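Local coordinates for protein aminopeptidase (Aneurinibacillus sp. AM-1, PDB 5IB9) that probably removes amino acids one at a time from the N-terminal ends of peptides, as a zinc-dependent aminopeptidase of the M28 peptidase family, at residues F269-A283 and G344-I356. Sequence-based numbering, arbitrary orientation.
With ZN (zinc ion), chain B; BES (2-(3-amino-2-hydroxy-4-phenyl-butyrylamino)-4-methyl-pentanoic acid), chain H.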
ATOM      1  N   PHE A 269      -5.866  14.706  -5.203  1.00  8.44           N
ATOM      2  CA  PHE A 269      -5.634  13.529  -4.343  1.00  7.46           C
ATOM      3  C   PHE A 269      -6.641  13.430  -3.227  1.00  9.33           C
ATOM      4  O   PHE A 269      -7.019  14.460  -2.666  1.00  9.61           O
ATOM      5  CB  PHE A 269      -4.265  13.629  -3.736  1.00  8.21           C
ATOM      6  CG  PHE A 269      -3.112  13.700  -4.681  1.00  7.40           C
ATOM      7  CD1 PHE A 269      -2.734  12.557  -5.437  1.00  8.13           C
ATOM      8  CD2 PHE A 269      -2.371  14.843  -4.861  1.00  8.47           C
ATOM      9  CE1 PHE A 269      -1.657  12.601  -6.336  1.00  9.48           C
ATOM     10  CE2 PHE A 269      -1.278  14.901  -5.746  1.00  8.07           C
ATOM     11  CZ  PHE A 269      -0.944  13.784  -6.463  1.00  9.20           C
ATOM     12  N   GLY A 270      -7.015  12.196  -2.881  1.00  8.07           N
ATOM     13  CA  GLY A 270      -7.885  12.012  -1.704  1.00  8.68           C
ATOM     14  C   GLY A 270      -7.054  11.767  -0.467  1.00  9.33           C
ATOM     15  O   GLY A 270      -5.873  11.467  -0.506  1.00 10.27           O
ATOM     16  N   ALA A 271      -7.733  11.924   0.679  1.00 10.73           N
ATOM     17  CA  ALA A 271      -7.166  11.491   1.995  1.00 11.55           C
ATOM     18  C   ALA A 271      -5.867  12.102   2.257  1.00  9.82           C
ATOM     19  O   ALA A 271      -5.002  11.526   2.874  1.00 12.09           O
ATOM     20  CB  ALA A 271      -7.188   9.919   2.139  1.00 12.54           C
ATOM     21  N   GLU A 272      -5.598  13.329   1.820  1.00 10.10           N
ATOM     22  CA  GLU A 272      -4.383  14.068   2.148  1.00 10.55           C
ATOM     23  C   GLU A 272      -4.290  14.309   3.671  1.00 11.05           C
ATOM     24  O   GLU A 272      -3.197  14.154   4.243  1.00 12.72           O
ATOM     25  CB  GLU A 272      -4.247  15.372   1.327  1.00 11.40           C
ATOM     26  CG  GLU A 272      -2.884  16.059   1.495  1.00 10.90           C
ATOM     27  CD  GLU A 272      -2.878  17.083   2.655  1.00 13.06           C
ATOM     28  OE1 GLU A 272      -3.930  17.353   3.289  1.00 14.41           O
ATOM     29  OE2 GLU A 272      -1.732  17.540   2.857  1.00 17.33           O
ATOM     30  N   GLU A 273      -5.442  14.642   4.230  1.00 13.29           N
ATOM     31  CA  GLU A 273      -5.400  15.109   5.650  1.00 13.76           C
ATOM     32  C   GLU A 273      -5.195  13.922   6.577  1.00 15.85           C
ATOM     33  O   GLU A 273      -4.820  14.154   7.759  1.00 18.34           O
ATOM     34  CB  GLU A 273      -6.706  15.786   5.931  1.00 11.36           C
ATOM     35  CG  GLU A 273      -7.041  17.117   5.155  1.00 15.10           C
ATOM     36  CD  GLU A 273      -6.140  18.313   5.521  1.00 11.43           C
ATOM     37  OE1 GLU A 273      -5.158  18.101   6.304  1.00 17.02           O
ATOM     38  OE2 GLU A 273      -6.441  19.455   4.939  1.00 13.75           O
ATOM     39  N   ASN A 274      -5.369  12.728   6.072  1.00 14.97           N
ATOM     40  CA  ASN A 274      -5.148  11.488   6.786  1.00 18.04           C
ATOM     41  C   ASN A 274      -3.732  10.976   6.760  1.00 18.60           C
ATOM     42  O   ASN A 274      -3.476   9.839   7.188  1.00 23.30           O
ATOM     43  CB  ASN A 274      -6.068  10.339   6.181  1.00 19.32           C
ATOM     44  CG  ASN A 274      -7.543  10.734   6.132  1.00 21.13           C
ATOM     45  OD1 ASN A 274      -8.335  10.390   7.036  1.00 34.70           O
ATOM     46  ND2 ASN A 274      -7.879  11.588   5.183  1.00 20.68           N
ATOM     47  N   GLY A 275      -2.780  11.724   6.176  1.00 16.35           N
ATOM     48  CA  GLY A 275      -1.437  11.293   6.043  1.00 16.55           C
ATOM     49  C   GLY A 275      -1.004  11.034   4.596  1.00 13.43           C
ATOM     50  O   GLY A 275      -0.195  10.170   4.318  1.00 15.25           O
ATOM     51  N   LEU A 276      -1.452  11.895   3.687  1.00 12.81           N
ATOM     52  CA  LEU A 276      -1.012  11.838   2.272  1.00 11.78           C
ATOM     53  C   LEU A 276      -1.431  10.549   1.628  1.00 11.73           C
ATOM     54  O   LEU A 276      -0.651  10.043   0.814  1.00 11.25           O
ATOM     55  CB  LEU A 276       0.515  12.150   2.107  1.00 12.05           C
ATOM     56  CG  LEU A 276       1.020  13.302   2.984  1.00 11.93           C
ATOM     57  CD1 LEU A 276       2.515  13.428   2.655  1.00 12.28           C
ATOM     58  CD2 LEU A 276       0.300  14.607   2.789  1.00 15.38           C
ATOM     59  N   ILE A 277      -2.509   9.880   2.059  1.00 10.47           N
ATOM     60  CA  ILE A 277      -2.808   8.515   1.591  1.00 11.57           C
ATOM     61  C   ILE A 277      -2.978   8.491   0.092  1.00 10.67           C
ATOM     62  O   ILE A 277      -2.423   7.599  -0.602  1.00 10.57           O
ATOM     63  CB  ILE A 277      -3.973   7.900   2.359  1.00 12.70           C
ATOM     64  CG1 ILE A 277      -3.527   7.977   3.849  1.00 15.94           C
ATOM     65  CG2 ILE A 277      -4.019   6.386   1.938  1.00 13.38           C
ATOM     66  CD1 ILE A 277      -4.600   7.377   4.748  1.00 18.39           C
ATOM     67  N   GLY A 278      -3.748   9.401  -0.418  1.00  9.89           N
ATOM     68  CA  GLY A 278      -4.019   9.302  -1.895  1.00  8.88           C
ATOM     69  C   GLY A 278      -2.813   9.573  -2.695  1.00 10.28           C
ATOM     70  O   GLY A 278      -2.584   8.797  -3.677  1.00 10.15           O
ATOM     71  N   SER A 279      -1.946  10.551  -2.391  1.00  9.58           N
ATOM     72  CA  SER A 279      -0.740  10.658  -3.199  1.00 10.39           C
ATOM     73  C   SER A 279       0.251   9.549  -3.035  1.00 10.54           C
ATOM     74  O   SER A 279       0.948   9.188  -3.973  1.00  9.98           O
ATOM     75  CB  SER A 279      -0.061  11.993  -2.988  1.00 12.45           C
ATOM     76  OG  SER A 279       0.242  12.217  -1.597  1.00 11.21           O
ATOM     77  N   LYS A 280       0.320   8.946  -1.843  1.00 10.70           N
ATOM     78  CA  LYS A 280       1.164   7.727  -1.686  1.00 10.13           C
ATOM     79  C   LYS A 280       0.599   6.632  -2.595  1.00 10.00           C
ATOM     80  O   LYS A 280       1.417   5.909  -3.229  1.00 10.18           O
ATOM     81  CB  LYS A 280       1.047   7.234  -0.224  1.00 11.13           C
ATOM     82  CG  LYS A 280       1.980   8.062   0.685  1.00 13.47           C
ATOM     83  CD  LYS A 280       1.726   7.632   2.177  1.00 17.62           C
ATOM     84  CE  LYS A 280       2.596   8.533   3.098  1.00 21.52           C
ATOM     85  NZ  LYS A 280       2.298   8.222   4.569  1.00 33.08           N
ATOM     86  N   LYS A 281      -0.726   6.459  -2.663  1.00 10.24           N
ATOM     87  CA  LYS A 281      -1.302   5.423  -3.537  1.00 10.74           C
ATOM     88  C   LYS A 281      -1.076   5.806  -4.954  1.00  9.27           C
ATOM     89  O   LYS A 281      -0.861   4.897  -5.758  1.00  7.55           O
ATOM     90  CB  LYS A 281      -2.797   5.197  -3.248  1.00 11.12           C
ATOM     91  CG  LYS A 281      -3.075   4.683  -1.837  1.00 13.13           C
ATOM     92  CD  LYS A 281      -2.794   3.178  -1.689  1.00 21.89           C
ATOM     93  CE  LYS A 281      -3.206   2.829  -0.211  1.00 26.75           C
ATOM     94  NZ  LYS A 281      -2.740   1.448   0.116  1.00 35.82           N
ATOM     95  N   TYR A 282      -1.111   7.063  -5.348  1.00  8.96           N
ATOM     96  CA  TYR A 282      -0.870   7.365  -6.767  1.00 10.19           C
ATOM     97  C   TYR A 282       0.631   7.158  -7.138  1.00  9.65           C
ATOM     98  O   TYR A 282       0.950   6.554  -8.143  1.00 10.43           O
ATOM     99  CB  TYR A 282      -1.309   8.790  -7.101  1.00 10.32           C
ATOM    100  CG  TYR A 282      -1.049   9.065  -8.580  1.00  9.42           C
ATOM    101  CD1 TYR A 282      -1.938   8.550  -9.567  1.00  9.74           C
ATOM    102  CD2 TYR A 282       0.069   9.769  -8.985  1.00 10.60           C
ATOM    103  CE1 TYR A 282      -1.628   8.672 -10.878  1.00 12.29           C
ATOM    104  CE2 TYR A 282       0.415   9.896 -10.287  1.00 11.15           C
ATOM    105  CZ  TYR A 282      -0.490   9.360 -11.198  1.00  9.94           C
ATOM    106  OH  TYR A 282      -0.186   9.470 -12.593  1.00 12.60           O
ATOM    107  N   ALA A 283       1.553   7.667  -6.330  1.00  9.72           N
ATOM    108  CA  ALA A 283       3.001   7.424  -6.512  1.00  9.24           C
ATOM    109  C   ALA A 283       3.270   5.945  -6.606  1.00 11.48           C
ATOM    110  O   ALA A 283       4.080   5.576  -7.469  1.00 11.41           O
ATOM    111  CB  ALA A 283       3.715   8.051  -5.294  1.00 11.14           C
ATOM    112  N   GLY A 344       7.380  19.987   4.452  1.00 14.50           N
ATOM    113  CA  GLY A 344       6.661  18.793   3.967  1.00 15.05           C
ATOM    114  C   GLY A 344       5.147  19.072   4.127  1.00 14.83           C
ATOM    115  O   GLY A 344       4.657  20.166   3.799  1.00 16.79           O
ATOM    116  N   ARG A 345       4.431  18.105   4.670  1.00 16.57           N
ATOM    117  CA  ARG A 345       3.050  18.254   5.137  1.00 18.28           C
ATOM    118  C   ARG A 345       2.035  18.362   4.000  1.00 15.95           C
ATOM    119  O   ARG A 345       0.917  18.915   4.203  1.00 18.99           O
ATOM    120  CB  ARG A 345       2.823  19.478   6.088  1.00 19.84           C
ATOM    121  CG  ARG A 345       3.737  19.493   7.329  1.00 24.91           C
ATOM    122  CD  ARG A 345       3.699  20.913   8.054  1.00 30.46           C
ATOM    123  NE  ARG A 345       2.362  21.255   8.540  1.00 30.57           N
ATOM    124  CZ  ARG A 345       2.048  22.383   9.171  1.00 38.99           C
ATOM    125  NH1 ARG A 345       2.992  23.281   9.448  1.00 39.81           N
ATOM    126  NH2 ARG A 345       0.794  22.604   9.549  1.00 37.35           N
ATOM    127  N   SER A 346       2.442  17.965   2.768  1.00 13.70           N
ATOM    128  CA  SER A 346       1.424  17.979   1.624  1.00 11.96           C
ATOM    129  C   SER A 346       1.940  16.950   0.621  1.00 10.85           C
ATOM    130  O   SER A 346       2.941  16.311   0.825  1.00 11.53           O
ATOM    131  CB  SER A 346       1.238  19.380   1.038  1.00 13.07           C
ATOM    132  OG  SER A 346       0.048  19.415   0.259  1.00 11.77           O
ATOM    133  N   ASP A 347       1.171  16.776  -0.436  1.00 11.24           N
ATOM    134  CA  ASP A 347       1.379  15.652  -1.380  1.00 10.93           C
ATOM    135  C   ASP A 347       2.694  15.699  -2.162  1.00 10.55           C
ATOM    136  O   ASP A 347       3.097  14.625  -2.638  1.00 10.48           O
ATOM    137  CB  ASP A 347       0.196  15.582  -2.363  1.00 10.56           C
ATOM    138  CG  ASP A 347      -1.131  15.319  -1.631  1.00 11.89           C
ATOM    139  OD1 ASP A 347      -1.229  14.282  -0.942  1.00 10.82           O
ATOM    140  OD2 ASP A 347      -2.016  16.225  -1.729  1.00 11.22           O
ATOM    141  N   HIS A 348       3.412  16.825  -2.155  1.00 10.53           N
ATOM    142  CA  HIS A 348       4.744  16.822  -2.798  1.00  9.73           C
ATOM    143  C   HIS A 348       5.671  15.833  -2.113  1.00 11.10           C
ATOM    144  O   HIS A 348       6.577  15.309  -2.766  1.00 12.20           O
ATOM    145  CB  HIS A 348       5.356  18.206  -2.863  1.00 11.07           C
ATOM    146  CG  HIS A 348       5.520  18.842  -1.514  1.00 11.70           C
ATOM    147  ND1 HIS A 348       4.482  18.998  -0.596  1.00 12.44           N
ATOM    148  CD2 HIS A 348       6.624  19.405  -0.982  1.00 13.34           C
ATOM    149  CE1 HIS A 348       4.996  19.599   0.496  1.00 14.48           C
ATOM    150  NE2 HIS A 348       6.283  19.878   0.260  1.00 11.14           N
ATOM    151  N   GLU A 349       5.463  15.550  -0.825  1.00 11.73           N
ATOM    152  CA  GLU A 349       6.309  14.560  -0.105  1.00 13.18           C
ATOM    153  C   GLU A 349       6.231  13.181  -0.715  1.00 13.36           C
ATOM    154  O   GLU A 349       7.186  12.408  -0.611  1.00 11.92           O
ATOM    155  CB  GLU A 349       5.820  14.503   1.312  1.00 15.99           C
ATOM    156  CG  GLU A 349       6.830  13.805   2.280  1.00 21.02           C
ATOM    157  CD  GLU A 349       6.423  14.099   3.732  1.00 30.04           C
ATOM    158  OE1 GLU A 349       6.247  15.279   4.163  1.00 38.14           O
ATOM    159  OE2 GLU A 349       6.245  13.142   4.440  1.00 29.62           O
ATOM    160  N   SER A 350       5.115  12.859  -1.361  1.00 11.82           N
ATOM    161  CA  SER A 350       4.997  11.527  -1.992  1.00 11.06           C
ATOM    162  C   SER A 350       5.809  11.318  -3.234  1.00 11.44           C
ATOM    163  O   SER A 350       6.167  10.185  -3.573  1.00 13.44           O
ATOM    164  CB  SER A 350       3.493  11.293  -2.234  1.00 10.42           C
ATOM    165  OG  SER A 350       2.782  11.372  -0.970  1.00 13.34           O
ATOM    166  N   PHE A 351       6.050  12.452  -3.881  1.00 11.80           N
ATOM    167  CA  PHE A 351       6.848  12.426  -5.144  1.00 10.34           C
ATOM    168  C   PHE A 351       8.303  12.651  -4.788  1.00 12.06           C
ATOM    169  O   PHE A 351       9.148  12.004  -5.421  1.00 12.47           O
ATOM    170  CB  PHE A 351       6.240  13.425  -6.152  1.00 10.75           C
ATOM    171  CG  PHE A 351       4.844  13.061  -6.475  1.00 10.33           C
ATOM    172  CD1 PHE A 351       4.586  12.030  -7.394  1.00 12.87           C
ATOM    173  CD2 PHE A 351       3.764  13.552  -5.726  1.00 11.69           C
ATOM    174  CE1 PHE A 351       3.267  11.549  -7.608  1.00 15.16           C
ATOM    175  CE2 PHE A 351       2.454  13.105  -5.955  1.00 11.44           C
ATOM    176  CZ  PHE A 351       2.214  12.088  -6.914  1.00 13.16           C
ATOM    177  N   HIS A 352       8.644  13.549  -3.876  1.00 11.71           N
ATOM    178  CA  HIS A 352      10.026  13.639  -3.424  1.00 13.84           C
ATOM    179  C   HIS A 352      10.535  12.247  -2.978  1.00 14.33           C
ATOM    180  O   HIS A 352      11.714  11.912  -3.267  1.00 15.28           O
ATOM    181  CB  HIS A 352      10.075  14.646  -2.317  1.00 13.47           C
ATOM    182  CG  HIS A 352      11.429  14.752  -1.742  1.00 17.47           C
ATOM    183  ND1 HIS A 352      12.359  15.627  -2.256  1.00 22.60           N
ATOM    184  CD2 HIS A 352      11.991  14.126  -0.685  1.00 18.94           C
ATOM    185  CE1 HIS A 352      13.477  15.518  -1.546  1.00 22.12           C
ATOM    186  NE2 HIS A 352      13.310  14.558  -0.654  1.00 22.76           N
ATOM    187  N   ALA A 353       9.688  11.436  -2.433  1.00 13.36           N
ATOM    188  CA  ALA A 353      10.107  10.147  -1.873  1.00 13.60           C
ATOM    189  C   ALA A 353      10.561   9.266  -3.014  1.00 14.97           C
ATOM    190  O   ALA A 353      11.385   8.358  -2.816  1.00 17.22           O
ATOM    191  CB  ALA A 353       8.972   9.518  -1.175  1.00 15.00           C
ATOM    192  N   LEU A 354      10.078   9.472  -4.242  1.00 14.01           N
ATOM    193  CA  LEU A 354      10.536   8.711  -5.420  1.00 14.52           C
ATOM    194  C   LEU A 354      11.727   9.304  -6.144  1.00 14.68           C
ATOM    195  O   LEU A 354      12.100   8.755  -7.180  1.00 15.88           O
ATOM    196  CB  LEU A 354       9.346   8.574  -6.365  1.00 15.54           C
ATOM    197  CG  LEU A 354       8.175   7.717  -5.877  1.00 19.12           C
ATOM    198  CD1 LEU A 354       7.232   7.642  -7.078  1.00 19.23           C
ATOM    199  CD2 LEU A 354       8.646   6.310  -5.503  1.00 24.05           C
ATOM    200  N   GLY A 355      12.299  10.414  -5.626  1.00 13.82           N
ATOM    201  CA  GLY A 355      13.347  11.069  -6.412  1.00 14.30           C
ATOM    202  C   GLY A 355      12.868  12.103  -7.405  1.00 14.73           C
ATOM    203  O   GLY A 355      13.674  12.653  -8.131  1.00 16.74           O
ATOM    204  N   ILE A 356      11.547  12.391  -7.448  1.00 13.34           N
ATOM    205  CA  ILE A 356      11.060  13.303  -8.475  1.00 12.31           C
ATOM    206  C   ILE A 356      11.164  14.724  -7.897  1.00 11.52           C
ATOM    207  O   ILE A 356      10.799  14.947  -6.758  1.00 13.41           O
ATOM    208  CB  ILE A 356       9.605  12.982  -8.691  1.00 12.02           C
ATOM    209  CG1 ILE A 356       9.462  11.606  -9.348  1.00 13.07           C
ATOM    210  CG2 ILE A 356       8.940  14.070  -9.638  1.00 13.92           C
ATOM    211  CD1 ILE A 356       7.999  11.039  -9.481  1.00 14.34           C
TER
HETATM  212 ZN    ZN B1001      -4.886  20.606   5.777  1.00 15.26          ZN
HETATM  213  N2  BES H1007      -2.064  22.316   3.746  1.00 29.66           N
HETATM  214  C1  BES H1007      -1.684  21.503   4.901  1.00 27.97           C
HETATM  215  C6  BES H1007      -0.169  21.587   5.065  1.00 33.25           C
HETATM  216  C7  BES H1007       0.440  22.906   5.529  1.00 35.98           C
HETATM  217  C8  BES H1007      -0.168  23.734   6.505  1.00 34.28           C
HETATM  218  C12 BES H1007       1.685  23.282   4.977  1.00 37.64           C
HETATM  219  C9  BES H1007       0.478  24.921   6.911  1.00 36.77           C
HETATM  220  C11 BES H1007       2.332  24.483   5.382  1.00 37.15           C
HETATM  221  C10 BES H1007       1.714  25.296   6.345  1.00 38.14           C
HETATM  222  C2  BES H1007      -2.147  20.056   4.699  1.00 30.12           C
HETATM  223  O2  BES H1007      -3.485  20.253   4.248  1.00 16.18           O
HETATM  224  C3  BES H1007      -2.138  19.440   6.056  1.00 31.36           C
HETATM  225  O3  BES H1007      -2.929  19.874   6.886  1.00 33.29           O
HETATM  226  N1  BES H1007      -1.238  18.551   6.300  1.00 31.73           N
HETATM  227  C4  BES H1007      -1.142  17.982   7.648  1.00 32.45           C
HETATM  228  C13 BES H1007       0.005  16.993   7.529  1.00 32.18           C
HETATM  229  C14 BES H1007      -0.254  15.837   6.557  1.00 36.21           C
HETATM  230  C15 BES H1007       0.963  14.934   6.717  1.00 33.67           C
HETATM  231  C16 BES H1007      -1.574  15.094   6.773  1.00 31.23           C
HETATM  232  C5  BES H1007      -0.678  18.983   8.699  1.00 38.43           C
HETATM  233  O1  BES H1007      -0.871  18.714   9.921  1.00 42.14           O
HETATM  234  O4  BES H1007      -0.104  20.045   8.397  1.00 34.51           O
HETATM  235  O   HOH W   1      -3.079  12.377  -0.424  1.00 10.56           O
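Asp347 and Ser279 join the two segments at a buried point. The hydroxyl of Ser279 gives a hydrogen bond to Asp347 OD1, with Ser279 OG 2.6 Å from it. The bond comes in on the anti side of the carboxylate, 20° out of its plane. Ser279 OG sits between its own backbone N and carbonyl carbon (chi1 56°), which also brings it within 2.7 Å of Ser350 OG. One water donates to Asp347 OD1 and to Gly270 O and accepts from Ser279 N. Asp347 OD1 thus takes two short bonds, which would probably favour its charged form.

Asp347 OD2 lies 3.4 Å from Phe269 CD2, approaching the ring obliquely. Ser279 CB covers one face of this ring, 3.6 Å above its centre. Phe269 CZ meets the edge of the Phe351 ring, 3.5 Å from Phe351 CE2, with the ring planes 37° apart. Tyr282 and Phe351 also meet at their ring edges. With Phe269 cut back to an alanine, the face under Ser279 CB and the contact with Phe351 are lost, and Asp347 and Phe351 would probably be freer to shift. Farther along, Ala283 CB packs against Leu354 CD1.

Leu276, the N-cap residue of helix 277-283, lays its CD1 3.4 Å from Ser346 O and against Glu349 CB. Its other methyl, CD2, faces the leucine-like end of the bound inhibitor. The Glu272 chain bends at chi2, bringing OE1 near inhibitor O2. Arg345 NE and NH2 both bond inhibitor O4, and Arg345 O accepts from inhibitor N1. Glu273 binds one of the two active-site zinc ions with both oxygens; Asp240 and His371 are that ion's other protein ligands. The buried Ser279–Asp347 bond and aromatic packing thus hold the segment carrying Glu272 and Glu273 against the one carrying Arg345, and both line the inhibitor pocket.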